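PDB 5HZL: Lmo2445 protein, which is a secreted, calcium-binding leucine-rich-repeat protein of the internalin type from Listeria monocytogenes, whose precise function is unknown. Local coordinates for residues F116-L129 with N137-S149. Sequence-based numbering, arbitrary orientation.
Sequences FPDANYPNLTNVDL and NIPKFVGMEGLVS
Selenomethionine Met144 of segment 137-149 packs among Phe116, Tyr121 and Leu124 of segment 116-129. Its SE meets the Phe116 ring at the edge, near the ring plane and 4.7 Å from the centroid, a Met-aromatic contact; the two side chains arrive from opposite directions. A second such contact is made with the edge of Tyr121, whose side chain lies alongside Met144, while Tyr121 OH is hydrogen-bonded to Leu96 N. Leu124 also runs beside Met144, pointing the same way, with Leu124 CD2 3.5 Å from Met144 SE. The Met144 chain, extended at chi2 (167°), bends at its last torsion, and the methyl CE ends against Pro117 O and the backbone of Ala119.

The side chains of Phe116 and Phe141 run across each other at about a right angle, while their ring planes meet obliquely at 50°, with the centroids 5.7 Å apart. Leu129 CD1 sits over the centre of one face of Phe116, and Pro139 CB over one face of Phe141, offset toward the rim. Leu147 and Leu124 lie side by side, Leu147 CD2 3.7 Å from Leu124 CG, and Leu147 continues this packing toward Val127.

Polar bonds close both ends. Gly143 O receives Tyr121 N from above its carbonyl plane, at 3.1 Å, whereas Val142 N gives Asp118 OD1 a weak bond. At the other end Thr125 O accepts from both Val148 N and Ser149 N. Ser149 OG donates to Asn126 OD1 at 2.6 Å, and Asn126 ND2 is held by Asn105 OD1 on the adjacent parallel strand 105-107. Val127 N bonds to Ser149 O at 3.1 Å, joining strands 126-128 and 149-151 in parallel. The stacked coils, the parallel strands on one face and the apolar core are those of the leucine-rich-repeat solenoid, here with Leu124, Leu129, Leu147, Phe116, Phe141 and Met144 inside.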
# COMPACT_ATOMS: atom_id res chain seq x y z
N PHE A 116 7.42 1.54 0.02
CA PHE A 116 7.90 0.50 -0.88
C PHE A 116 8.52 1.30 -2.02
O PHE A 116 7.81 1.74 -2.91
CB PHE A 116 6.74 -0.39 -1.32
CG PHE A 116 7.17 -1.49 -2.24
CD1 PHE A 116 7.72 -2.67 -1.72
CD2 PHE A 116 7.03 -1.35 -3.61
CE1 PHE A 116 8.12 -3.69 -2.58
CE2 PHE A 116 7.43 -2.37 -4.46
CZ PHE A 116 7.98 -3.54 -3.95
N PRO A 117 9.86 1.47 -2.02
CA PRO A 117 10.50 2.31 -3.04
C PRO A 117 10.56 1.76 -4.46
O PRO A 117 10.40 0.55 -4.69
CB PRO A 117 11.94 2.45 -2.51
CG PRO A 117 12.20 1.12 -1.88
CD PRO A 117 10.87 0.66 -1.29
N ASP A 118 10.79 2.69 -5.38
CA ASP A 118 10.94 2.37 -6.78
C ASP A 118 12.29 1.66 -6.81
O ASP A 118 13.29 2.15 -6.27
CB ASP A 118 10.90 3.64 -7.65
CG ASP A 118 9.51 4.35 -7.64
OD1 ASP A 118 8.45 3.69 -7.42
OD2 ASP A 118 9.47 5.58 -7.88
N ALA A 119 12.29 0.48 -7.42
CA ALA A 119 13.48 -0.35 -7.48
C ALA A 119 13.50 -1.16 -8.74
O ALA A 119 12.45 -1.58 -9.25
CB ALA A 119 13.50 -1.27 -6.27
N ASN A 120 14.70 -1.42 -9.22
CA ASN A 120 14.91 -2.15 -10.45
C ASN A 120 14.82 -3.67 -10.32
O ASN A 120 15.82 -4.32 -10.06
CB ASN A 120 16.28 -1.72 -11.01
CG ASN A 120 16.56 -2.31 -12.38
OD1 ASN A 120 15.65 -2.64 -13.15
ND2 ASN A 120 17.84 -2.41 -12.70
N TYR A 121 13.63 -4.22 -10.50
CA TYR A 121 13.40 -5.68 -10.45
C TYR A 121 12.75 -6.09 -11.78
O TYR A 121 11.53 -6.15 -11.90
CB TYR A 121 12.52 -6.12 -9.27
CG TYR A 121 12.97 -5.77 -7.88
CD1 TYR A 121 13.96 -6.49 -7.24
CD2 TYR A 121 12.34 -4.76 -7.17
CE1 TYR A 121 14.35 -6.18 -5.94
CE2 TYR A 121 12.72 -4.45 -5.88
CZ TYR A 121 13.71 -5.16 -5.26
OH TYR A 121 14.05 -4.82 -3.98
N PRO A 122 13.57 -6.37 -12.79
CA PRO A 122 13.05 -6.75 -14.11
C PRO A 122 12.11 -7.95 -14.13
O PRO A 122 11.10 -7.93 -14.84
CB PRO A 122 14.33 -7.12 -14.89
CG PRO A 122 15.43 -6.43 -14.19
CD PRO A 122 15.04 -6.38 -12.75
N ASN A 123 12.45 -8.98 -13.35
CA ASN A 123 11.70 -10.22 -13.29
C ASN A 123 10.56 -10.27 -12.29
O ASN A 123 9.90 -11.30 -12.18
CB ASN A 123 12.68 -11.35 -12.98
CG ASN A 123 13.82 -11.43 -13.98
OD1 ASN A 123 13.75 -10.88 -15.07
ND2 ASN A 123 14.87 -12.14 -13.61
N LEU A 124 10.33 -9.18 -11.57
CA LEU A 124 9.27 -9.16 -10.57
C LEU A 124 7.91 -9.35 -11.26
O LEU A 124 7.54 -8.60 -12.16
CB LEU A 124 9.31 -7.87 -9.72
CG LEU A 124 8.45 -7.90 -8.45
CD1 LEU A 124 8.91 -8.99 -7.51
CD2 LEU A 124 8.48 -6.56 -7.74
N THR A 125 7.20 -10.38 -10.82
CA THR A 125 5.91 -10.79 -11.35
C THR A 125 4.75 -10.64 -10.37
O THR A 125 3.62 -10.36 -10.78
CB THR A 125 6.05 -12.26 -11.83
OG1 THR A 125 6.84 -12.27 -13.01
CG2 THR A 125 4.71 -12.94 -12.17
N ASN A 126 5.03 -10.83 -9.08
CA ASN A 126 4.01 -10.76 -8.07
C ASN A 126 4.48 -10.06 -6.81
O ASN A 126 5.61 -10.23 -6.41
CB ASN A 126 3.61 -12.18 -7.70
CG ASN A 126 2.55 -12.23 -6.63
OD1 ASN A 126 1.51 -11.60 -6.73
ND2 ASN A 126 2.82 -12.97 -5.58
N VAL A 127 3.60 -9.30 -6.18
CA VAL A 127 3.95 -8.59 -4.96
C VAL A 127 2.72 -8.57 -4.03
O VAL A 127 1.66 -8.15 -4.44
CB VAL A 127 4.49 -7.17 -5.32
CG1 VAL A 127 3.45 -6.31 -6.03
CG2 VAL A 127 4.98 -6.44 -4.09
N ASP A 128 2.87 -9.07 -2.79
CA ASP A 128 1.80 -9.11 -1.77
C ASP A 128 2.18 -8.13 -0.65
O ASP A 128 2.96 -8.47 0.25
CB ASP A 128 1.61 -10.54 -1.21
CG ASP A 128 0.46 -10.64 -0.15
OD1 ASP A 128 -0.31 -9.67 0.06
OD2 ASP A 128 0.31 -11.73 0.48
N LEU A 129 1.64 -6.92 -0.72
CA LEU A 129 1.90 -5.85 0.24
C LEU A 129 0.66 -5.53 1.06
O LEU A 129 0.52 -4.44 1.61
CB LEU A 129 2.40 -4.61 -0.51
CG LEU A 129 3.77 -4.75 -1.16
CD1 LEU A 129 4.00 -3.67 -2.20
CD2 LEU A 129 4.87 -4.73 -0.11
N ASN A 137 2.09 7.41 1.36
CA ASN A 137 3.16 6.93 0.48
C ASN A 137 2.70 5.87 -0.52
O ASN A 137 3.04 4.69 -0.41
CB ASN A 137 4.31 6.38 1.31
CG ASN A 137 4.92 7.42 2.21
OD1 ASN A 137 5.10 8.56 1.82
ND2 ASN A 137 5.27 7.02 3.41
N ILE A 138 1.92 6.30 -1.51
CA ILE A 138 1.41 5.42 -2.55
C ILE A 138 2.58 5.04 -3.48
O ILE A 138 3.21 5.93 -4.04
CB ILE A 138 0.36 6.13 -3.42
CG1 ILE A 138 -0.69 6.88 -2.58
CG2 ILE A 138 -0.27 5.15 -4.41
CD1 ILE A 138 -1.47 6.02 -1.63
N PRO A 139 2.88 3.73 -3.64
CA PRO A 139 3.97 3.36 -4.54
C PRO A 139 3.55 3.33 -6.01
O PRO A 139 2.42 2.96 -6.33
CB PRO A 139 4.35 1.96 -4.05
CG PRO A 139 3.10 1.39 -3.50
CD PRO A 139 2.35 2.55 -2.92
N LYS A 140 4.47 3.73 -6.90
CA LYS A 140 4.26 3.75 -8.35
C LYS A 140 4.87 2.53 -9.07
O LYS A 140 4.58 2.30 -10.24
CB LYS A 140 4.83 5.04 -8.96
CG LYS A 140 4.10 6.31 -8.54
CD LYS A 140 4.80 7.58 -9.04
CE LYS A 140 4.85 7.78 -10.56
NZ LYS A 140 3.49 7.90 -11.16
N PHE A 141 5.71 1.78 -8.38
CA PHE A 141 6.37 0.58 -8.93
C PHE A 141 7.28 0.86 -10.14
O PHE A 141 7.27 0.11 -11.12
CB PHE A 141 5.34 -0.51 -9.24
CG PHE A 141 4.46 -0.84 -8.08
CD1 PHE A 141 4.90 -1.69 -7.07
CD2 PHE A 141 3.19 -0.28 -7.98
CE1 PHE A 141 4.09 -1.98 -5.99
CE2 PHE A 141 2.37 -0.57 -6.91
CZ PHE A 141 2.82 -1.43 -5.90
N VAL A 142 8.05 1.95 -10.08
CA VAL A 142 8.98 2.27 -11.18
C VAL A 142 10.14 1.29 -11.01
O VAL A 142 10.68 1.13 -9.91
CB VAL A 142 9.46 3.75 -11.21
CG1 VAL A 142 10.49 3.96 -12.31
CG2 VAL A 142 8.28 4.70 -11.41
N GLY A 143 10.49 0.63 -12.11
CA GLY A 143 11.52 -0.41 -12.15
C GLY A 143 10.92 -1.82 -12.15
O GLY A 143 11.63 -2.79 -12.39
N MSE A 144 9.61 -1.93 -11.89
CA MSE A 144 8.88 -3.20 -11.83
C MSE A 144 7.82 -3.27 -12.92
O MSE A 144 6.70 -3.74 -12.70
CB MSE A 144 8.27 -3.25 -10.42
CG MSE A 144 9.38 -3.43 -9.39
SE MSE A 144 8.75 -3.10 -7.55
CE MSE A 144 9.34 -1.24 -7.31
N GLU A 145 8.18 -2.84 -14.12
CA GLU A 145 7.26 -2.82 -15.27
C GLU A 145 6.68 -4.19 -15.68
O GLU A 145 5.68 -4.24 -16.39
CB GLU A 145 7.91 -2.15 -16.49
CG GLU A 145 8.14 -0.63 -16.38
CD GLU A 145 9.23 -0.17 -15.40
OE1 GLU A 145 10.23 -0.91 -15.19
OE2 GLU A 145 9.10 0.96 -14.86
N GLY A 146 7.29 -5.27 -15.21
CA GLY A 146 6.83 -6.62 -15.53
C GLY A 146 5.77 -7.21 -14.62
O GLY A 146 5.33 -8.32 -14.87
N LEU A 147 5.37 -6.48 -13.58
CA LEU A 147 4.35 -6.96 -12.64
C LEU A 147 3.04 -7.47 -13.27
O LEU A 147 2.49 -6.83 -14.17
CB LEU A 147 4.02 -5.89 -11.59
CG LEU A 147 5.03 -5.69 -10.46
CD1 LEU A 147 4.74 -4.41 -9.67
CD2 LEU A 147 5.06 -6.90 -9.52
N VAL A 148 2.58 -8.61 -12.77
CA VAL A 148 1.34 -9.24 -13.24
C VAL A 148 0.25 -9.07 -12.19
O VAL A 148 -0.90 -8.85 -12.55
CB VAL A 148 1.54 -10.74 -13.57
CG1 VAL A 148 0.21 -11.41 -13.93
CG2 VAL A 148 2.56 -10.88 -14.69
N SER A 149 0.60 -9.19 -10.92
CA SER A 149 -0.39 -9.04 -9.85
C SER A 149 0.16 -8.32 -8.62
O SER A 149 1.23 -8.65 -8.12
CB SER A 149 -0.95 -10.40 -9.44
OG SER A 149 0.06 -11.19 -8.90